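Local coordinates for matrix protein VP40 (Lake Victoria marburgvirus, PDB 5B0V) that drives the assembly and budding of virus particles as the membrane-associated matrix protein, working with host proteins of the multivesicular body pathway, at residues Ile53-Val58 against Ala116-Ser121; Thr76-Ile81 against Asn180-Val185; Ile124-His129 against Gln173-Leu178; Ile218-Val223 against Asp268-Lys273; Gly237-Ile242 against Val305-Ala310. All blocks are in the same frame, centred on the assembly; numbering follows the deposited sequence.

Interactions 1, 2 and 3 lie in the N-terminal domain and touch one another. Interactions 4 and 5 lie in the C-terminal domain and also touch; nearest atoms of the two groups stay about 14 Å or more apart. Interaction 2 is the buried core contact, with strand 176-187 hydrogen-bonded to strand 72-83. Interaction 3 uses the same strand 176-187, but joins it to another sheet by side chains. Interaction 1 is partly buried, has no cross-segment hydrogen bond and borders the second subunit. Interaction 4 joins a loop to the chain after strand 218-219, with one backbone bond and a phenylalanine ring. Interaction 5 is a surface contact, almost wholly of aliphatic groups.

Interaction 1 of 5, residues Ile53-Val58 against Ala116-Ser121; sequences ITPNYV and ALLTGS
Leu-117 meets Pro-55 through its backbone. Leu-117 O lies 3.8 Å from Pro-55 CG and also takes a hydrogen bond from the hydroxyl of Tyr-122.

Leu-118 makes the apolar contact. With CG anti to the carbonyl carbon (chi1 -65°) and an extended chi2, the end of Leu-118 comes near the other segment. Leu-118 CD2 reaches Pro-55 CG at 4.0 Å, the two side chains slanting past each other. Both methyls meet Tyr-57 at its CB; the distance from Leu-118 CD2 to Tyr-57 CB is 4.1 Å. The Tyr-57 ring leads away, and its OH bonds to Leu-61 N. Leu-118 also packs on Leu-183 of strand 176-187.

The contact seats the C-terminal end of helix 110-119 against the chain that leads into strand 56-59, in the N-terminal domain of VP40. It also belongs to the dimer interface. Thr-54 OG1 is hydrogen-bonded to Tyr-57 N of the second subunit, and Tyr-57 packs on Leu-118 of that subunit.

Thr-119 O lies near Thr-54 CG2. Gly-120 follows the helix. Gly-120 O receives a CA-H...O contact from Thr-54 CA at 3.4 Å and touches Pro-55 CD at 3.5 Å. Ser-121 ends the contact. Ser-121 CA approaches Ile-53 O at 3.6 Å, and Ser-121 OG lies 3.7 Å from Thr-54 CG2.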
# COMPACT_ATOMS: atom_id res chain seq x y z
N ILE A 53 -7.79 -3.48 -11.74
CA ILE A 53 -6.41 -2.97 -11.75
C ILE A 53 -6.03 -2.38 -10.37
O ILE A 53 -6.84 -1.70 -9.76
CB ILE A 53 -6.25 -1.91 -12.87
CG1 ILE A 53 -5.24 -0.82 -12.55
CG2 ILE A 53 -7.58 -1.21 -13.14
CD1 ILE A 53 -4.62 -0.25 -13.80
N THR A 54 -4.83 -2.66 -9.87
CA THR A 54 -4.43 -2.13 -8.57
C THR A 54 -3.53 -0.92 -8.74
O THR A 54 -2.79 -0.82 -9.68
CB THR A 54 -3.78 -3.19 -7.64
OG1 THR A 54 -2.39 -3.30 -7.93
CG2 THR A 54 -4.45 -4.54 -7.81
N PRO A 55 -3.56 -0.01 -7.79
CA PRO A 55 -2.77 1.17 -7.98
C PRO A 55 -1.36 1.03 -7.47
O PRO A 55 -1.01 0.07 -6.80
CB PRO A 55 -3.51 2.22 -7.15
CG PRO A 55 -4.18 1.44 -6.07
CD PRO A 55 -4.31 0.02 -6.52
N ASN A 56 -0.55 2.02 -7.77
CA ASN A 56 0.67 2.14 -7.02
C ASN A 56 0.71 3.52 -6.43
O ASN A 56 -0.20 4.32 -6.62
CB ASN A 56 1.90 1.82 -7.87
CG ASN A 56 1.95 2.64 -9.12
OD1 ASN A 56 1.98 3.85 -9.06
ND2 ASN A 56 1.90 1.97 -10.26
N TYR A 57 1.75 3.81 -5.68
CA TYR A 57 1.65 4.86 -4.69
C TYR A 57 2.54 6.01 -5.04
O TYR A 57 3.60 5.85 -5.65
CB TYR A 57 1.99 4.30 -3.29
CG TYR A 57 2.33 5.35 -2.27
CD1 TYR A 57 1.33 6.06 -1.61
CD2 TYR A 57 3.64 5.67 -2.00
CE1 TYR A 57 1.64 7.05 -0.68
CE2 TYR A 57 3.97 6.65 -1.08
CZ TYR A 57 2.97 7.34 -0.41
OH TYR A 57 3.33 8.33 0.49
N VAL A 58 2.10 7.18 -4.63
CA VAL A 58 2.92 8.35 -4.68
C VAL A 58 2.42 9.24 -3.56
O VAL A 58 1.21 9.33 -3.35
CB VAL A 58 2.84 9.00 -6.08
CG1 VAL A 58 1.45 9.55 -6.37
CG2 VAL A 58 3.87 10.10 -6.21
N ALA A 116 -5.41 -1.30 2.55
CA ALA A 116 -6.68 -1.62 1.95
C ALA A 116 -6.82 -0.95 0.57
O ALA A 116 -7.37 -1.51 -0.37
CB ALA A 116 -7.81 -1.20 2.86
N LEU A 117 -6.30 0.27 0.46
CA LEU A 117 -6.46 1.04 -0.76
C LEU A 117 -5.55 0.46 -1.83
O LEU A 117 -6.00 0.17 -2.93
CB LEU A 117 -6.18 2.53 -0.50
CG LEU A 117 -7.34 3.34 0.11
CD1 LEU A 117 -6.88 4.72 0.52
CD2 LEU A 117 -8.52 3.44 -0.85
N LEU A 118 -4.29 0.25 -1.48
CA LEU A 118 -3.32 -0.24 -2.46
C LEU A 118 -3.47 -1.73 -2.78
O LEU A 118 -2.93 -2.19 -3.77
CB LEU A 118 -1.91 0.05 -1.96
CG LEU A 118 -1.55 1.52 -1.84
CD1 LEU A 118 -0.25 1.69 -1.07
CD2 LEU A 118 -1.45 2.16 -3.21
N THR A 119 -4.19 -2.50 -1.96
CA THR A 119 -4.44 -3.89 -2.33
C THR A 119 -5.69 -4.06 -3.20
O THR A 119 -5.88 -5.12 -3.78
CB THR A 119 -4.48 -4.84 -1.11
OG1 THR A 119 -5.38 -4.35 -0.11
CG2 THR A 119 -3.08 -5.00 -0.53
N GLY A 120 -6.51 -3.02 -3.32
CA GLY A 120 -7.75 -3.13 -4.06
C GLY A 120 -7.58 -3.20 -5.57
O GLY A 120 -6.69 -2.55 -6.13
N SER A 121 -8.43 -3.99 -6.21
CA SER A 121 -8.58 -3.99 -7.66
C SER A 121 -9.74 -3.08 -8.02
O SER A 121 -10.86 -3.28 -7.53
CB SER A 121 -8.89 -5.40 -8.16
OG SER A 121 -7.69 -6.10 -8.45

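Interaction 2 of 5, residues Thr76-Ile81 against Asn180-Val185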
# COMPACT_ATOMS: atom_id res chain seq x y z
N THR A 76 -6.25 10.68 -3.07
CA THR A 76 -6.75 10.85 -4.43
C THR A 76 -6.29 9.73 -5.37
O THR A 76 -5.11 9.37 -5.39
CB THR A 76 -6.21 12.16 -5.01
OG1 THR A 76 -6.42 13.19 -4.06
CG2 THR A 76 -6.93 12.53 -6.29
N LEU A 77 -7.21 9.19 -6.15
CA LEU A 77 -6.81 8.32 -7.24
C LEU A 77 -6.56 9.14 -8.50
O LEU A 77 -7.37 9.98 -8.89
CB LEU A 77 -7.88 7.27 -7.53
CG LEU A 77 -7.96 6.11 -6.55
CD1 LEU A 77 -9.06 5.18 -7.03
CD2 LEU A 77 -6.62 5.38 -6.44
N GLU A 78 -5.45 8.83 -9.15
CA GLU A 78 -5.10 9.41 -10.43
C GLU A 78 -5.18 8.31 -11.44
O GLU A 78 -4.54 7.28 -11.26
CB GLU A 78 -3.69 9.94 -10.37
CG GLU A 78 -3.46 10.90 -9.21
CD GLU A 78 -2.18 11.69 -9.45
OE1 GLU A 78 -1.29 11.16 -10.15
OE2 GLU A 78 -2.03 12.83 -8.95
N ALA A 79 -5.96 8.51 -12.50
CA ALA A 79 -6.23 7.42 -13.43
C ALA A 79 -5.86 7.77 -14.85
O ALA A 79 -5.88 8.92 -15.23
CB ALA A 79 -7.68 7.03 -13.38
N ILE A 80 -5.49 6.73 -15.59
CA ILE A 80 -5.45 6.77 -17.03
C ILE A 80 -6.59 5.90 -17.58
O ILE A 80 -6.81 4.78 -17.13
CB ILE A 80 -4.13 6.22 -17.57
CG1 ILE A 80 -2.94 6.93 -16.93
CG2 ILE A 80 -4.11 6.36 -19.10
CD1 ILE A 80 -2.76 8.36 -17.38
N ILE A 81 -7.31 6.43 -18.55
CA ILE A 81 -8.55 5.84 -19.01
C ILE A 81 -8.49 5.75 -20.52
O ILE A 81 -8.14 6.71 -21.18
CB ILE A 81 -9.74 6.74 -18.61
CG1 ILE A 81 -9.80 6.88 -17.09
CG2 ILE A 81 -11.06 6.17 -19.11
CD1 ILE A 81 -10.82 7.87 -16.60
N ASN A 180 -4.46 2.53 -16.03
CA ASN A 180 -3.45 2.77 -15.05
C ASN A 180 -4.02 3.50 -13.84
O ASN A 180 -4.87 4.38 -13.96
CB ASN A 180 -2.36 3.60 -15.67
CG ASN A 180 -1.11 3.61 -14.82
OD1 ASN A 180 -0.29 2.69 -14.92
ND2 ASN A 180 -0.95 4.65 -13.99
N LEU A 181 -3.53 3.17 -12.66
CA LEU A 181 -4.06 3.78 -11.45
C LEU A 181 -2.95 4.12 -10.46
O LEU A 181 -2.07 3.32 -10.19
CB LEU A 181 -5.07 2.82 -10.86
CG LEU A 181 -6.21 3.43 -10.07
CD1 LEU A 181 -7.00 4.47 -10.84
CD2 LEU A 181 -7.13 2.30 -9.61
N VAL A 182 -2.97 5.34 -9.95
CA VAL A 182 -2.03 5.75 -8.93
C VAL A 182 -2.80 6.34 -7.73
O VAL A 182 -3.67 7.19 -7.91
CB VAL A 182 -1.02 6.80 -9.44
CG1 VAL A 182 -0.21 7.39 -8.28
CG2 VAL A 182 -0.09 6.20 -10.46
N LEU A 183 -2.47 5.86 -6.52
CA LEU A 183 -3.01 6.41 -5.29
C LEU A 183 -2.08 7.44 -4.70
O LEU A 183 -0.99 7.10 -4.22
CB LEU A 183 -3.19 5.31 -4.28
CG LEU A 183 -3.58 5.81 -2.89
CD1 LEU A 183 -5.02 6.31 -2.85
CD2 LEU A 183 -3.37 4.70 -1.89
N SER A 184 -2.52 8.70 -4.72
CA SER A 184 -1.79 9.80 -4.09
C SER A 184 -2.22 9.97 -2.64
O SER A 184 -3.42 10.03 -2.37
CB SER A 184 -2.03 11.10 -4.82
OG SER A 184 -1.24 12.12 -4.23
N VAL A 185 -1.27 10.02 -1.72
CA VAL A 185 -1.56 10.30 -0.32
C VAL A 185 -0.70 11.47 0.11
O VAL A 185 0.52 11.37 0.16
CB VAL A 185 -1.32 9.10 0.61
CG1 VAL A 185 -1.70 9.46 2.02
CG2 VAL A 185 -2.13 7.90 0.17
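Leu-77 faces Leu-183, and Ala-79 faces Leu-181, across two neighbouring antiparallel strands. Strands 72-83 and 176-187 are the inner pair of a four-stranded mixed sheet in the N-terminal domain. Strand 56-59 flanks the pair next to 176-187, and strand 91-104 flanks it next to 72-83.

The side chains alternate between two faces. Leu-77, Ala-79, Leu-181 and Leu-183 share one buried, apolar face. Leu-77 CD2 reaches over the neighbouring strand and sits between two leucines, 4.0 Å from Leu-183 CD1 and 4.1 Å from Leu-181 CG. Leu-181 has its CG anti to the backbone N (chi1 -151°), and its CD1 reaches back to Ala-79 CB at 3.7 Å. Each strand therefore covers part of the other with a leucine. On this face Leu-77 also packs on Leu-98 and Leu-100 of strand 91-104.

The other face is more mixed. It carries Thr-76, Glu-78, Ile-80, Asn-180, Val-182 and Ser-184. Ile-80 and Asn-180 lie side by side and point the same way, with Ile-80 CG1 3.6 Å from Asn-180 CB. The aliphatic part of Glu-78 runs beside Val-182 O, and its side chain also touches Trp-97 and Thr-258.

The hydrogen-bonded pairs are Thr-76 with Ser-184, Glu-78 with Val-182, and Ile-80 with Asn-180. The bond from Asn-180 N to Ile-80 O is weak. The bond from Glu-78 N to Val-182 O is 2.7 Å long and almost straight, 173° at the hydrogen.

Interaction 3 of 5, residues Ile124-His129 against Gln173-Leu178; sequences ITQFTH and QFTYNL
Two sheets of the N-terminal domain come together where Ile-124 and Gln-126, on the outermost strand 122-128, face the start of strand 176-187 and the residues leading into it. The short strand segments run nearly antiparallel, at 153°. Their axes stay 6.3 Å apart at the closest, and no backbone hydrogen bond joins them. Side chains bridge the gap.

Ile-124 points toward the other segment. Its CG1 is anti to the backbone N (chi1 -154°), which leaves CG2 between N and the carbonyl carbon, facing the residues 176-178. Ile-124 CG2 rests on the backbone there, 3.5 Å from Asn-177 CA, and meets Tyr-176 CB at 3.8 Å. Ile-124 CB also lies 4.2 Å from Leu-178 CG. Behind this patch, Ile-124 packs on Ile-81 and Leu-178 on Ala-79, both in strand 72-83. These apolar groups lie between the two sheets, and the contact as a whole is partly buried.

Gln-126 extends from the same side of its strand. It crosses Tyr-176 at about a right angle, with CG and CD beside the CD2-CE2 bond of the ring. Amide and ring planes are 46° apart, and Gln-126 CD lies 3.4 Å from Tyr-176 CE2. The amide then reaches Phe-174. Gln-126 NE2 gives a weak, bent hydrogen bond of 3.1 Å to Phe-174 O. Gln-126 OE1 lies almost as near that carbonyl, which leaves the bond uncertain. Phe-174 O sits 3.8 Å above one face of the Tyr-176 ring, offset toward its rim. Farther out, Tyr-176 OH has a weak hydrogen bond to Gln-161 OE1.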
# COMPACT_ATOMS: atom_id res chain seq x y z
N ILE A 124 -13.99 0.83 -13.57
CA ILE A 124 -14.80 2.02 -13.83
C ILE A 124 -16.08 1.62 -14.57
O ILE A 124 -16.05 0.79 -15.47
CB ILE A 124 -13.99 3.08 -14.60
CG1 ILE A 124 -14.54 4.46 -14.33
CG2 ILE A 124 -13.99 2.82 -16.09
CD1 ILE A 124 -13.65 5.57 -14.86
N THR A 125 -17.21 2.19 -14.16
CA THR A 125 -18.49 1.96 -14.80
C THR A 125 -19.19 3.29 -14.96
O THR A 125 -18.73 4.31 -14.47
CB THR A 125 -19.39 1.02 -13.98
OG1 THR A 125 -19.37 1.43 -12.61
CG2 THR A 125 -18.91 -0.41 -14.08
N GLN A 126 -20.31 3.28 -15.67
CA GLN A 126 -21.09 4.48 -15.92
C GLN A 126 -22.48 4.26 -15.44
O GLN A 126 -22.99 3.15 -15.50
CB GLN A 126 -21.15 4.75 -17.41
CG GLN A 126 -19.83 4.98 -18.09
CD GLN A 126 -19.96 4.88 -19.60
OE1 GLN A 126 -19.43 3.94 -20.21
NE2 GLN A 126 -20.69 5.83 -20.21
N PHE A 127 -23.15 5.33 -15.02
CA PHE A 127 -24.60 5.28 -14.81
C PHE A 127 -25.22 6.69 -14.88
O PHE A 127 -24.53 7.69 -14.73
CB PHE A 127 -24.91 4.59 -13.48
CG PHE A 127 -24.43 5.34 -12.30
CD1 PHE A 127 -23.10 5.37 -11.98
CD2 PHE A 127 -25.33 6.05 -11.52
CE1 PHE A 127 -22.66 6.08 -10.88
CE2 PHE A 127 -24.89 6.78 -10.42
CZ PHE A 127 -23.55 6.80 -10.10
N THR A 128 -26.52 6.75 -15.16
CA THR A 128 -27.24 8.03 -15.11
C THR A 128 -28.02 8.14 -13.79
O THR A 128 -28.54 7.16 -13.27
CB THR A 128 -28.12 8.19 -16.38
OG1 THR A 128 -28.34 9.58 -16.66
CG2 THR A 128 -29.48 7.46 -16.26
N HIS A 129 -28.08 9.34 -13.24
CA HIS A 129 -28.77 9.57 -11.98
C HIS A 129 -29.46 10.92 -11.94
O HIS A 129 -28.81 11.96 -12.05
CB HIS A 129 -27.80 9.50 -10.83
CG HIS A 129 -28.46 9.49 -9.49
ND1 HIS A 129 -28.23 10.48 -8.55
CD2 HIS A 129 -29.34 8.63 -8.94
CE1 HIS A 129 -28.94 10.21 -7.46
NE2 HIS A 129 -29.62 9.09 -7.67
N GLN A 173 -21.88 8.53 -26.16
CA GLN A 173 -21.93 7.16 -26.71
C GLN A 173 -20.62 6.38 -26.48
O GLN A 173 -20.24 5.53 -27.29
CB GLN A 173 -22.26 7.24 -28.20
CG GLN A 173 -21.10 7.57 -29.15
CD GLN A 173 -20.89 9.04 -29.45
OE1 GLN A 173 -20.37 9.37 -30.51
NE2 GLN A 173 -21.28 9.93 -28.54
N PHE A 174 -19.95 6.68 -25.38
CA PHE A 174 -18.57 6.25 -25.13
C PHE A 174 -18.46 5.39 -23.87
O PHE A 174 -19.12 5.66 -22.87
CB PHE A 174 -17.72 7.51 -24.97
CG PHE A 174 -17.43 8.23 -26.27
CD1 PHE A 174 -16.45 7.75 -27.13
CD2 PHE A 174 -18.10 9.40 -26.62
CE1 PHE A 174 -16.16 8.41 -28.32
CE2 PHE A 174 -17.81 10.07 -27.82
CZ PHE A 174 -16.83 9.57 -28.66
N THR A 175 -17.64 4.34 -23.92
CA THR A 175 -17.37 3.50 -22.75
C THR A 175 -15.92 3.62 -22.29
O THR A 175 -15.01 3.93 -23.06
CB THR A 175 -17.65 2.02 -23.01
OG1 THR A 175 -16.56 1.45 -23.75
CG2 THR A 175 -18.96 1.85 -23.79
N TYR A 176 -15.70 3.33 -21.04
CA TYR A 176 -14.46 3.68 -20.39
C TYR A 176 -13.82 2.46 -19.75
O TYR A 176 -14.50 1.51 -19.36
CB TYR A 176 -14.79 4.68 -19.29
CG TYR A 176 -15.64 5.84 -19.75
CD1 TYR A 176 -15.25 6.59 -20.83
CD2 TYR A 176 -16.81 6.19 -19.10
CE1 TYR A 176 -15.99 7.66 -21.27
CE2 TYR A 176 -17.56 7.26 -19.53
CZ TYR A 176 -17.14 7.99 -20.63
OH TYR A 176 -17.87 9.07 -21.08
N ASN A 177 -12.49 2.49 -19.64
CA ASN A 177 -11.87 1.63 -18.64
C ASN A 177 -10.49 2.04 -18.19
O ASN A 177 -9.75 2.75 -18.86
CB ASN A 177 -11.87 0.17 -19.04
CG ASN A 177 -11.61 -0.03 -20.50
OD1 ASN A 177 -11.85 0.86 -21.32
ND2 ASN A 177 -11.15 -1.22 -20.84
N LEU A 178 -10.13 1.53 -17.03
CA LEU A 178 -8.91 1.93 -16.39
C LEU A 178 -7.71 1.24 -16.99
O LEU A 178 -7.68 0.04 -17.06
CB LEU A 178 -8.99 1.60 -14.90
CG LEU A 178 -9.89 2.48 -14.06
CD1 LEU A 178 -9.80 2.00 -12.62
CD2 LEU A 178 -9.45 3.92 -14.20

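Interaction 4 of 5, residues Ile218-Val223 against Asp268-Lys273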
# COMPACT_ATOMS: atom_id res chain seq x y z
N ILE A 218 -17.97 22.49 2.14
CA ILE A 218 -16.83 22.59 3.02
C ILE A 218 -17.35 23.14 4.33
O ILE A 218 -17.70 24.29 4.42
CB ILE A 218 -15.82 23.58 2.45
CG1 ILE A 218 -15.50 23.21 0.99
CG2 ILE A 218 -14.59 23.65 3.35
CD1 ILE A 218 -14.83 24.27 0.13
N VAL A 219 -17.41 22.30 5.34
CA VAL A 219 -17.78 22.74 6.66
C VAL A 219 -16.73 23.70 7.20
O VAL A 219 -15.53 23.51 7.05
CB VAL A 219 -17.93 21.56 7.63
CG1 VAL A 219 -18.22 22.06 9.04
CG2 VAL A 219 -19.04 20.64 7.15
N LEU A 220 -17.22 24.74 7.86
CA LEU A 220 -16.39 25.83 8.32
C LEU A 220 -16.25 25.83 9.82
O LEU A 220 -17.11 25.32 10.54
CB LEU A 220 -17.06 27.13 7.89
CG LEU A 220 -17.22 27.38 6.40
CD1 LEU A 220 -18.03 28.64 6.16
CD2 LEU A 220 -15.86 27.51 5.74
N PRO A 221 -15.17 26.45 10.30
CA PRO A 221 -15.10 26.68 11.72
C PRO A 221 -16.28 27.52 12.23
O PRO A 221 -17.01 28.16 11.46
CB PRO A 221 -13.81 27.49 11.89
CG PRO A 221 -13.13 27.48 10.59
CD PRO A 221 -14.19 27.26 9.57
N THR A 222 -16.46 27.48 13.53
CA THR A 222 -17.53 28.21 14.13
C THR A 222 -17.35 29.71 13.91
O THR A 222 -16.22 30.21 13.86
CB THR A 222 -17.68 27.87 15.64
OG1 THR A 222 -16.42 28.02 16.30
CG2 THR A 222 -18.20 26.42 15.80
N VAL A 223 -18.48 30.39 13.77
CA VAL A 223 -18.52 31.81 13.55
C VAL A 223 -18.57 32.50 14.90
O VAL A 223 -19.40 32.20 15.74
CB VAL A 223 -19.73 32.21 12.70
CG1 VAL A 223 -19.83 33.71 12.56
CG2 VAL A 223 -19.65 31.53 11.34
N ASP A 268 -11.31 37.71 12.06
CA ASP A 268 -12.29 38.47 12.80
C ASP A 268 -13.65 37.79 12.83
O ASP A 268 -14.49 38.15 13.67
CB ASP A 268 -12.42 39.90 12.24
CG ASP A 268 -13.05 39.97 10.83
OD1 ASP A 268 -13.44 38.92 10.27
OD2 ASP A 268 -13.16 41.10 10.29
N MSE A 269 -13.88 36.81 11.95
CA MSE A 269 -15.14 36.07 11.89
C MSE A 269 -15.15 34.63 12.35
O MSE A 269 -16.14 34.16 12.88
CB MSE A 269 -15.54 36.06 10.44
CG MSE A 269 -16.94 35.46 10.29
SE MSE A 269 -17.77 35.58 8.51
CE MSE A 269 -18.09 37.51 8.27
N PHE A 270 -14.04 33.92 12.14
CA PHE A 270 -13.95 32.48 12.39
C PHE A 270 -12.92 32.14 13.45
O PHE A 270 -11.78 32.63 13.44
CB PHE A 270 -13.56 31.76 11.12
CG PHE A 270 -14.60 31.83 10.04
CD1 PHE A 270 -15.66 30.95 10.02
CD2 PHE A 270 -14.50 32.77 9.03
CE1 PHE A 270 -16.60 31.01 9.03
CE2 PHE A 270 -15.45 32.84 8.03
CZ PHE A 270 -16.50 31.95 8.02
N SER A 271 -13.35 31.29 14.38
CA SER A 271 -12.53 30.86 15.51
C SER A 271 -12.03 29.46 15.24
O SER A 271 -12.77 28.59 14.79
CB SER A 271 -13.35 30.89 16.79
OG SER A 271 -12.74 30.08 17.79
N VAL A 272 -10.78 29.25 15.57
CA VAL A 272 -10.10 27.99 15.39
C VAL A 272 -10.05 27.23 16.73
O VAL A 272 -9.56 26.10 16.75
CB VAL A 272 -8.67 28.24 14.84
CG1 VAL A 272 -8.76 28.91 13.48
CG2 VAL A 272 -7.85 29.11 15.80
N LYS A 273 -10.57 27.83 17.81
CA LYS A 273 -10.73 27.17 19.12
C LYS A 273 -11.19 25.71 19.00
O LYS A 273 -10.58 24.82 19.61
CB LYS A 273 -11.69 27.96 20.03
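Phe-270 and Val-223 form a single backbone bridge in the C-terminal domain. The segment 218-223 starts with the short strand 218-219 and runs on as a loop; the other lies in the loop between strands 260-264 and 286-290. Only one hydrogen bond crosses between them. Ser-271 N donates to Thr-222 O at 3.1 Å, almost straight (172°).

Phe-270 gives the largest share of the buried surface. Its CG is anti to its own carbonyl carbon (chi1 -66°), and this turns the CD1-CE1 side of the ring toward the segment 218-223. Pro-221 O lies at that edge, in the ring plane, 3.4 Å from Phe-270 CD1. The Pro-221 side chain crosses the phenylalanine at about a right angle, bringing its CD to the same CD1 atom. Leu-220 and Val-223 approach at a slant. Val-223 CG2 is 3.9 Å from Phe-270 CE1, and Leu-220 CD1 is 4.0 Å from that same CE1.

Met-269, a selenomethionine in this crystal, covers part of one face of the Phe-270 ring, with Met-269 CG 3.7 Å above the plane and offset toward the rim. It also runs side by side with Val-223.

Outside this shell, Leu-220 and Val-223 both pack on Ile-242 of helix 237-243, and Pro-221 packs on Trp-193 and Leu-265. A backbone hydrogen bond between Met-269 and Lys-224 flanks the bridged pair on the side away from the Ser-271 bond. After the bridge the chain bends in an ST turn, where Ser-271 OG accepts from Lys-273 N at 3.1 Å.

Interaction 5 of 5, residues Gly237-Ile242 against Val305-Ala310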
# COMPACT_ATOMS: atom_id res chain seq x y z
N GLY A 237 -27.83 33.36 12.40
CA GLY A 237 -26.75 34.32 12.53
C GLY A 237 -25.51 33.94 11.75
O GLY A 237 -25.10 34.68 10.85
N PRO A 238 -24.93 32.78 12.08
CA PRO A 238 -23.74 32.24 11.44
C PRO A 238 -23.94 32.22 9.97
O PRO A 238 -23.05 32.61 9.24
CB PRO A 238 -23.68 30.82 11.97
CG PRO A 238 -24.38 30.83 13.25
CD PRO A 238 -25.44 31.88 13.13
N LEU A 239 -25.10 31.75 9.52
CA LEU A 239 -25.33 31.62 8.06
C LEU A 239 -25.33 32.96 7.36
O LEU A 239 -24.75 33.11 6.28
CB LEU A 239 -26.64 30.89 7.74
CG LEU A 239 -26.77 29.50 8.34
CD1 LEU A 239 -28.03 28.79 7.85
CD2 LEU A 239 -25.52 28.68 8.03
N LEU A 240 -25.99 33.95 7.97
CA LEU A 240 -26.04 35.27 7.36
C LEU A 240 -24.68 35.91 7.32
O LEU A 240 -24.38 36.65 6.41
CB LEU A 240 -26.99 36.17 8.13
CG LEU A 240 -28.43 36.10 7.66
CD1 LEU A 240 -29.24 36.98 8.58
CD2 LEU A 240 -28.54 36.52 6.20
N ALA A 241 -23.87 35.67 8.35
CA ALA A 241 -22.57 36.29 8.45
C ALA A 241 -21.70 35.79 7.32
O ALA A 241 -21.03 36.57 6.66
CB ALA A 241 -21.94 35.96 9.79
N ILE A 242 -21.75 34.48 7.10
CA ILE A 242 -21.01 33.84 6.01
C ILE A 242 -21.43 34.35 4.62
O ILE A 242 -20.58 34.71 3.80
CB ILE A 242 -21.18 32.32 6.04
CG1 ILE A 242 -20.63 31.75 7.35
CG2 ILE A 242 -20.42 31.67 4.90
CD1 ILE A 242 -21.19 30.38 7.71
N VAL A 305 -24.20 29.11 0.65
CA VAL A 305 -24.09 28.70 2.05
C VAL A 305 -25.15 27.69 2.45
O VAL A 305 -26.35 27.91 2.25
CB VAL A 305 -24.25 29.87 3.02
CG1 VAL A 305 -24.00 29.40 4.44
CG2 VAL A 305 -23.30 30.98 2.66
N VAL A 306 -24.71 26.59 3.05
CA VAL A 306 -25.61 25.52 3.46
C VAL A 306 -25.22 25.00 4.84
O VAL A 306 -24.22 25.39 5.41
CB VAL A 306 -25.61 24.37 2.42
CG1 VAL A 306 -26.17 24.87 1.10
CG2 VAL A 306 -24.22 23.79 2.21
N LEU A 307 -26.06 24.11 5.35
CA LEU A 307 -25.77 23.35 6.54
C LEU A 307 -25.44 21.95 6.08
O LEU A 307 -26.19 21.34 5.33
CB LEU A 307 -26.99 23.30 7.44
CG LEU A 307 -27.42 24.63 8.07
CD1 LEU A 307 -28.87 24.59 8.53
CD2 LEU A 307 -26.52 24.97 9.23
N ALA A 308 -24.27 21.44 6.47
CA ALA A 308 -23.88 20.10 6.09
C ALA A 308 -23.44 19.31 7.30
O ALA A 308 -23.06 19.88 8.32
CB ALA A 308 -22.78 20.15 5.07
N TYR A 309 -23.52 17.98 7.18
CA TYR A 309 -22.93 17.09 8.16
C TYR A 309 -21.43 17.18 8.08
O TYR A 309 -20.85 17.28 6.99
CB TYR A 309 -23.32 15.65 7.90
CG TYR A 309 -24.77 15.34 8.15
CD1 TYR A 309 -25.28 15.32 9.46
CD2 TYR A 309 -25.63 15.03 7.10
CE1 TYR A 309 -26.59 15.00 9.69
CE2 TYR A 309 -26.95 14.71 7.34
CZ TYR A 309 -27.42 14.70 8.63
OH TYR A 309 -28.73 14.42 8.86
N ALA A 310 -20.78 17.13 9.23
CA ALA A 310 -19.33 16.98 9.29
C ALA A 310 -18.97 15.51 9.21
O ALA A 310 -17.97 15.13 8.65
CB ALA A 310 -18.81 17.60 10.55
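Leu-239 and Ile-242 meet Val-305 and Leu-307 with no ring, amide or other flat group between them. There are no faces or edges to stack, and no hydrogen bond crosses. The contact is made almost wholly by branched aliphatic ends.

Leu-239 CD2 makes two of the contacts. Leu-239 CD2 sits 4.0 Å from Val-305 CG1 and 4.0 Å from Leu-307 CD2, so one methyl bridges two residues of the strand. The Leu-239 and Leu-307 side chains cross at about a right angle. Leu-239 slants past Val-305.

Ile-242 lies almost one turn further along the helix and takes the other branch of the valine. Val-305 has CG1 anti to its backbone N (chi1 -175°). Its two methyls thus part to the two helix residues, with Val-305 CG2 3.7 Å from Ile-242 CG2.

Beyond the contact, Leu-239 and Ile-242 both pack on Pro-207 of the adjoining strand 205-210, and Val-305 touches Leu-246. The axes of the short helix and strand segments come within 8.8 Å and run at 141°. This is helix-on-sheet packing in the C-terminal domain, with helix 237-243 lying against the outermost strand 304-309 of a small antiparallel sheet.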